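Local atomic coordinates of cellulose-binding protein (Saccharophagus degradans, PDB entry 2YHG), a protein that is of unproven function but is related to nucleoside hydrolases and associated with carbohydrate metabolism, and may bind polysaccharides and hydrolyse glycosidic bonds. Residues Ala382-Ser390 with Gln402-His413; Gln114-Val122 with Gly187-Leu195. All blocks are in the same frame, centred on the assembly; numbering follows the deposited sequence. Where two conformers were deposited one is given.

In the fold
Two regions of one chain illustrate how loops are tied down in a protein of more than one domain. Reading from the N terminus, interaction 2 comes first: the loop after strand 110-112 meets the start of helix 190-198, closing a loop of 64 intervening residues within the nucleoside hydrolase-like region with its six-stranded parallel sheet. Interaction 1 follows near the C terminus, where only 11 residues separate 382-390 from 402-413; it binds the loop behind strand 372-378 to the turns leading into strand 411-420 of a mixed four-stranded sheet. The two loops lie in series, neither nesting nor crossing. The centres of interactions 1 and 2 are about 42 Å apart, and the nearest atoms of interactions 1 and 2 about 24 Å.

Interaction 1: residues Ala382-Ser390 with Gln402-His413; sequences ADSYSGSVS and QIPSNAGGKDIH. With MG (magnesium ion), chain E.
D383 meets H413 twice: OD2 turns its anti lone pair to the backbone N of H413, 2.9 Å away, while D383 CB rests on the imidazole at H413 CD2. The same OD2 also receives a bond from H378 NE2, and D383 OD1 binds the magnesium ion at 2.2 Å. With chi1 at 63°, CG sits between backbone N and carbonyl carbon, so that the carboxylate spans metal and strand 411-420. Y385 O, G380 O and a water also bind the ion.

Next to it, S384 and D411 trade bonds. D411 OD1 accepts from S384 N nearly along its C-O axis, while S384 OG accepts from D411 N, both at 2.9 Å. D411 OD2 takes the NE2 hydrogen of H413; the oxygen lies in the imidazole plane, but the nitrogen approaches from above the carboxylate.

Y385 instead has CG anti to its backbone N (chi1 -178°), which carries its hydroxyl to the P404-A407 turn. There Y385 OH donates 2.6 Å to a lone pair of N406 OD1, ring and amide planes 54° apart. P404 CG touches Y385 CZ at 3.7 Å and A407 CB touches Y385 CE1 at 3.6 Å, both obliquely, while Y385 CB lies beside I412 CG1.

Since H413 ND1 is hydrogen-bonded to R431, both imidazole nitrogens have partners. The divided duties of D383 imply that metal, H378 and strand backbone jointly fix its rotation, and the cation probably stabilises its negative charge.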
# COMPACT_ATOMS: atom_id res chain seq x y z
N ALA A 382 -14.45 -10.82 1.00
CA ALA A 382 -13.09 -11.27 0.84
C ALA A 382 -12.93 -12.79 0.91
O ALA A 382 -11.90 -13.32 0.49
CB ALA A 382 -12.21 -10.64 1.89
N ASP A 383 -13.91 -13.50 1.44
CA ASP A 383 -13.74 -14.91 1.74
C ASP A 383 -14.51 -15.79 0.76
O ASP A 383 -15.34 -15.33 -0.03
CB ASP A 383 -14.04 -15.22 3.22
CG ASP A 383 -15.46 -14.95 3.64
OD1 ASP A 383 -16.37 -14.86 2.81
OD2 ASP A 383 -15.67 -14.83 4.87
N SER A 384 -14.21 -17.09 0.77
CA SER A 384 -14.80 -17.99 -0.21
C SER A 384 -16.14 -18.52 0.23
O SER A 384 -16.92 -18.99 -0.61
CB SER A 384 -13.86 -19.11 -0.56
OG SER A 384 -13.63 -19.96 0.56
N TYR A 385 -16.47 -18.45 1.50
CA TYR A 385 -17.77 -18.87 1.97
C TYR A 385 -18.81 -17.96 1.37
O TYR A 385 -18.65 -16.74 1.37
CB TYR A 385 -17.79 -18.82 3.49
CG TYR A 385 -19.09 -19.29 4.06
CD1 TYR A 385 -19.53 -20.58 3.82
CD2 TYR A 385 -19.87 -18.46 4.81
CE1 TYR A 385 -20.76 -21.02 4.31
CE2 TYR A 385 -21.12 -18.89 5.30
CZ TYR A 385 -21.55 -20.16 5.03
OH TYR A 385 -22.79 -20.58 5.48
N SER A 386 -19.91 -18.54 0.90
CA SER A 386 -20.90 -17.74 0.20
C SER A 386 -21.99 -17.20 1.09
O SER A 386 -22.73 -16.32 0.67
CB SER A 386 -21.53 -18.49 -0.96
OG SER A 386 -22.37 -19.49 -0.48
N GLY A 387 -22.12 -17.72 2.29
CA GLY A 387 -23.22 -17.39 3.18
C GLY A 387 -22.86 -16.37 4.24
O GLY A 387 -21.82 -15.71 4.19
N SER A 388 -23.81 -16.17 5.13
CA SER A 388 -23.67 -15.24 6.24
C SER A 388 -23.10 -15.98 7.45
O SER A 388 -23.22 -17.21 7.57
CB SER A 388 -25.01 -14.59 6.59
OG SER A 388 -25.94 -15.58 6.97
N VAL A 389 -22.45 -15.20 8.32
CA VAL A 389 -21.77 -15.74 9.48
C VAL A 389 -22.13 -14.89 10.67
O VAL A 389 -21.85 -13.69 10.68
CB VAL A 389 -20.23 -15.76 9.28
CG1 VAL A 389 -19.52 -16.21 10.57
CG2 VAL A 389 -19.85 -16.65 8.12
N SER A 390 -22.72 -15.51 11.68
CA SER A 390 -23.09 -14.83 12.90
C SER A 390 -21.92 -14.69 13.87
O SER A 390 -21.17 -15.65 14.10
CB SER A 390 -24.23 -15.59 13.57
OG SER A 390 -25.33 -15.68 12.71
N GLN A 402 -19.88 -18.22 14.98
CA GLN A 402 -20.53 -19.47 14.65
C GLN A 402 -20.12 -19.89 13.25
O GLN A 402 -20.50 -19.24 12.28
CB GLN A 402 -22.04 -19.30 14.76
CG GLN A 402 -22.49 -19.18 16.17
CD GLN A 402 -23.99 -19.25 16.29
OE1 GLN A 402 -24.66 -18.25 16.08
NE2 GLN A 402 -24.53 -20.45 16.45
N ILE A 403 -19.36 -20.97 13.13
CA ILE A 403 -18.93 -21.47 11.83
C ILE A 403 -20.05 -22.33 11.28
O ILE A 403 -20.41 -23.35 11.86
CB ILE A 403 -17.67 -22.32 11.96
CG1 ILE A 403 -16.56 -21.60 12.70
CG2 ILE A 403 -17.24 -22.83 10.59
CD1 ILE A 403 -16.09 -20.32 12.03
N PRO A 404 -20.66 -21.94 10.15
CA PRO A 404 -21.82 -22.72 9.66
C PRO A 404 -21.47 -24.17 9.40
O PRO A 404 -20.40 -24.50 8.91
CB PRO A 404 -22.21 -21.97 8.38
CG PRO A 404 -21.80 -20.55 8.68
CD PRO A 404 -20.45 -20.71 9.36
N SER A 405 -22.48 -25.04 9.57
CA SER A 405 -22.32 -26.43 9.24
C SER A 405 -22.04 -26.69 7.78
O SER A 405 -21.41 -27.68 7.45
CB SER A 405 -23.57 -27.20 9.66
OG SER A 405 -23.73 -27.18 11.06
N ASN A 406 -22.44 -25.75 6.92
CA ASN A 406 -22.28 -25.90 5.48
C ASN A 406 -21.03 -25.21 4.94
O ASN A 406 -20.86 -25.09 3.73
CB ASN A 406 -23.53 -25.42 4.71
CG ASN A 406 -23.75 -23.94 4.79
OD1 ASN A 406 -22.87 -23.21 5.27
ND2 ASN A 406 -24.88 -23.46 4.25
N ALA A 407 -20.10 -24.82 5.82
CA ALA A 407 -18.92 -24.04 5.41
C ALA A 407 -17.69 -24.87 5.06
O ALA A 407 -16.63 -24.32 4.78
CB ALA A 407 -18.59 -23.00 6.45
N GLY A 408 -17.80 -26.20 5.10
CA GLY A 408 -16.65 -27.01 4.81
C GLY A 408 -15.99 -26.70 3.48
O GLY A 408 -16.64 -26.58 2.46
N GLY A 409 -14.66 -26.69 3.50
CA GLY A 409 -13.88 -26.43 2.32
C GLY A 409 -13.82 -24.97 1.90
O GLY A 409 -13.27 -24.66 0.84
N LYS A 410 -14.34 -24.07 2.72
CA LYS A 410 -14.28 -22.64 2.45
C LYS A 410 -13.48 -21.95 3.55
O LYS A 410 -13.13 -22.56 4.56
CB LYS A 410 -15.70 -22.10 2.45
CG LYS A 410 -16.65 -22.81 1.50
CD LYS A 410 -16.21 -22.70 0.06
CE LYS A 410 -17.13 -23.49 -0.85
NZ LYS A 410 -16.70 -23.36 -2.25
N ASP A 411 -13.21 -20.67 3.35
CA ASP A 411 -12.69 -19.85 4.43
C ASP A 411 -13.66 -18.76 4.79
O ASP A 411 -14.58 -18.39 4.00
CB ASP A 411 -11.24 -19.35 4.21
CG ASP A 411 -11.06 -18.29 3.16
OD1 ASP A 411 -11.99 -17.88 2.45
OD2 ASP A 411 -9.92 -17.75 3.11
N ILE A 412 -13.47 -18.24 5.99
CA ILE A 412 -14.31 -17.21 6.59
C ILE A 412 -13.36 -16.17 7.17
O ILE A 412 -12.50 -16.51 7.99
CB ILE A 412 -15.22 -17.78 7.67
CG1 ILE A 412 -16.29 -18.70 7.06
CG2 ILE A 412 -15.86 -16.69 8.52
CD1 ILE A 412 -17.08 -19.52 8.05
N HIS A 413 -13.49 -14.93 6.74
CA HIS A 413 -12.64 -13.85 7.22
C HIS A 413 -13.39 -13.02 8.24
O HIS A 413 -14.45 -12.44 7.95
CB HIS A 413 -12.18 -12.95 6.06
CG HIS A 413 -11.22 -13.60 5.13
ND1 HIS A 413 -10.35 -12.87 4.35
CD2 HIS A 413 -11.04 -14.90 4.81
CE1 HIS A 413 -9.68 -13.72 3.59
NE2 HIS A 413 -10.08 -14.96 3.84
MG MG E . -17.70 -14.67 1.07
O HOH W 1 -22.97 -18.37 11.41
O HOH W 2 -18.59 -14.50 -1.07

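Interaction 2: residues Gln114-Val122 with Gly187-Leu195; sequences QRGYGMGDV and GQDNAGTWL. With EDO (1,2-ethanediol), chain J.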
# COMPACT_ATOMS: atom_id res chain seq x y z
N GLN A 114 13.80 5.67 -15.42
CA GLN A 114 13.84 5.96 -16.87
C GLN A 114 13.50 7.44 -17.08
O GLN A 114 12.54 7.96 -16.47
CB GLN A 114 12.87 5.11 -17.66
CG GLN A 114 12.97 3.60 -17.41
CD GLN A 114 14.40 3.09 -17.41
OE1 GLN A 114 14.96 2.81 -16.36
NE2 GLN A 114 14.99 2.99 -18.57
N ARG A 115 14.23 8.08 -17.99
CA ARG A 115 14.06 9.51 -18.27
C ARG A 115 13.14 9.77 -19.45
O ARG A 115 12.79 10.93 -19.68
CB ARG A 115 15.40 10.18 -18.48
CG ARG A 115 16.26 10.16 -17.26
CD ARG A 115 17.60 10.84 -17.49
NE ARG A 115 18.41 10.12 -18.48
CZ ARG A 115 19.37 10.67 -19.20
NH1 ARG A 115 19.61 11.96 -19.08
NH2 ARG A 115 20.17 9.91 -19.94
N GLY A 116 12.79 8.73 -20.19
CA GLY A 116 11.87 8.82 -21.32
C GLY A 116 10.69 7.92 -21.13
O GLY A 116 10.56 7.21 -20.12
N TYR A 117 9.78 7.93 -22.11
CA TYR A 117 8.46 7.36 -21.96
C TYR A 117 8.34 5.90 -22.40
O TYR A 117 8.74 5.51 -23.49
CB TYR A 117 7.46 8.19 -22.77
CG TYR A 117 6.10 7.55 -22.83
CD1 TYR A 117 5.29 7.50 -21.71
CD2 TYR A 117 5.64 6.93 -23.98
CE1 TYR A 117 4.06 6.82 -21.72
CE2 TYR A 117 4.43 6.25 -24.02
CZ TYR A 117 3.67 6.16 -22.86
OH TYR A 117 2.49 5.43 -22.81
N GLY A 118 7.70 5.11 -21.55
CA GLY A 118 7.18 3.82 -21.91
C GLY A 118 8.25 2.85 -22.38
O GLY A 118 9.42 2.94 -22.01
N MET A 119 7.82 1.87 -23.18
CA MET A 119 8.75 0.91 -23.75
C MET A 119 9.75 1.58 -24.69
O MET A 119 10.77 0.98 -25.00
CB MET A 119 8.01 -0.22 -24.46
CG MET A 119 7.24 -1.14 -23.52
SD MET A 119 8.28 -1.96 -22.26
CE MET A 119 9.22 -3.09 -23.26
N GLY A 120 9.49 2.80 -25.13
CA GLY A 120 10.47 3.53 -25.93
C GLY A 120 11.71 3.92 -25.16
O GLY A 120 12.69 4.32 -25.78
N ASP A 121 11.72 3.77 -23.84
CA ASP A 121 12.91 3.94 -23.05
C ASP A 121 13.30 2.69 -22.30
O ASP A 121 13.89 2.77 -21.20
CB ASP A 121 12.82 5.17 -22.15
CG ASP A 121 14.17 5.65 -21.71
OD1 ASP A 121 15.14 5.53 -22.49
OD2 ASP A 121 14.25 6.21 -20.60
N VAL A 122 13.01 1.54 -22.89
CA VAL A 122 13.40 0.24 -22.36
C VAL A 122 14.27 -0.45 -23.40
O VAL A 122 13.93 -0.44 -24.61
CB VAL A 122 12.18 -0.61 -21.97
CG1 VAL A 122 12.56 -2.01 -21.63
CG2 VAL A 122 11.44 0.07 -20.84
N GLY A 187 -2.62 2.90 -15.10
CA GLY A 187 -2.03 2.62 -16.40
C GLY A 187 -1.63 3.89 -17.09
O GLY A 187 -2.43 4.63 -17.67
N GLN A 188 -0.34 4.21 -16.97
CA GLN A 188 0.19 5.46 -17.45
C GLN A 188 1.40 5.28 -18.36
O GLN A 188 2.01 6.26 -18.76
CB GLN A 188 0.50 6.41 -16.31
CG GLN A 188 -0.74 6.75 -15.49
CD GLN A 188 -0.38 7.56 -14.28
OE1 GLN A 188 0.09 8.69 -14.43
NE2 GLN A 188 -0.57 7.02 -13.09
N ASP A 189 1.71 4.05 -18.73
CA ASP A 189 2.54 3.81 -19.88
C ASP A 189 2.28 2.42 -20.39
O ASP A 189 1.63 1.59 -19.76
CB ASP A 189 4.03 4.12 -19.67
CG ASP A 189 4.81 3.15 -18.79
OD1 ASP A 189 4.26 2.10 -18.39
OD2 ASP A 189 6.00 3.47 -18.52
N ASN A 190 2.81 2.15 -21.59
CA ASN A 190 2.66 0.86 -22.25
C ASN A 190 3.59 -0.20 -21.67
O ASN A 190 3.43 -1.38 -21.97
CB ASN A 190 2.85 1.04 -23.76
CG ASN A 190 4.15 1.71 -24.10
OD1 ASN A 190 5.20 1.23 -23.68
ND2 ASN A 190 4.10 2.76 -24.93
N ALA A 191 4.53 0.18 -20.80
CA ALA A 191 5.48 -0.75 -20.22
C ALA A 191 4.85 -1.62 -19.15
O ALA A 191 5.21 -2.78 -19.00
CB ALA A 191 6.70 -0.02 -19.69
N GLY A 192 3.90 -1.07 -18.40
CA GLY A 192 3.15 -1.92 -17.47
C GLY A 192 2.40 -2.99 -18.22
O GLY A 192 2.35 -4.14 -17.80
N THR A 193 1.78 -2.62 -19.32
CA THR A 193 1.04 -3.59 -20.14
C THR A 193 1.98 -4.65 -20.70
O THR A 193 1.66 -5.85 -20.69
CB THR A 193 0.25 -2.88 -21.24
OG1 THR A 193 -0.32 -1.69 -20.68
CG2 THR A 193 -0.79 -3.80 -21.78
N TRP A 194 3.16 -4.23 -21.17
CA TRP A 194 4.17 -5.16 -21.64
C TRP A 194 4.53 -6.17 -20.54
O TRP A 194 4.63 -7.38 -20.80
CB TRP A 194 5.40 -4.40 -22.09
CG TRP A 194 6.52 -5.27 -22.57
CD1 TRP A 194 6.71 -5.74 -23.85
CD2 TRP A 194 7.63 -5.70 -21.81
NE1 TRP A 194 7.85 -6.49 -23.91
CE2 TRP A 194 8.45 -6.49 -22.67
CE3 TRP A 194 8.08 -5.45 -20.52
CZ2 TRP A 194 9.64 -7.06 -22.25
CZ3 TRP A 194 9.30 -5.98 -20.11
CH2 TRP A 194 10.06 -6.79 -20.97
N LEU A 195 4.66 -5.69 -19.30
CA LEU A 195 4.93 -6.60 -18.19
C LEU A 195 3.83 -7.61 -17.98
O LEU A 195 4.08 -8.82 -17.83
CB LEU A 195 5.15 -5.82 -16.88
CG LEU A 195 6.50 -5.11 -16.73
CD1 LEU A 195 6.45 -4.11 -15.59
CD2 LEU A 195 7.61 -6.12 -16.51
C1 EDO J . 17.32 5.85 -19.22
O1 EDO J . 16.48 6.97 -19.47
C2 EDO J . 18.11 6.07 -17.96
O2 EDO J . 18.88 7.26 -18.10
O HOH W 3 6.75 6.09 -19.01
O HOH W 4 6.73 3.78 -25.87
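The N-terminal end of helix 190-198 receives the loop 114-122, with M119 and Y117 reaching onto it. M119 N donates 2.7 Å to a lone pair of N190 OD1; N190 was deposited in two conformers, so its side-chain bonds hold for this one and are less certain. From there the M119 side chain bends at both chi2 and chi3, bringing M119 SD to 3.6 Å from A191 CB and laying the methyl on the indole. M119 CE stands 3.4 Å from the centroid of the W194 five-membered ring, only 9° off its normal: a CH-pi contact over the face, the sulfur lying obliquely in a Met-aromatic arrangement.

This helix follows strand 180-185 of the parallel sheet, whose 3-2-1-4-5-6 strand order is that of a Rossmann-like fold, and D189 is its N-cap. D189 OD1 accepts from G192 N at 3.2 Å, more weakly from A191 N, and also from C154 N. OD2 is joined to G118 N by a single water.

Y117 slides past D189 in the opposite direction, Y117 CE1 3.4 Å from D189 CB, with ring and carboxylate planes 71° apart. Q188 O lies at the ring's edge, near its plane. The phenol extends to E287, which is hydrogen-bonded to Y117 OH and, in this conformer, to N190 ND2; a second water links ND2 to G120 N, with the same reservation. The side chain of Q188 leads away from the loop, ending about 4 Å from the bound calcium ion.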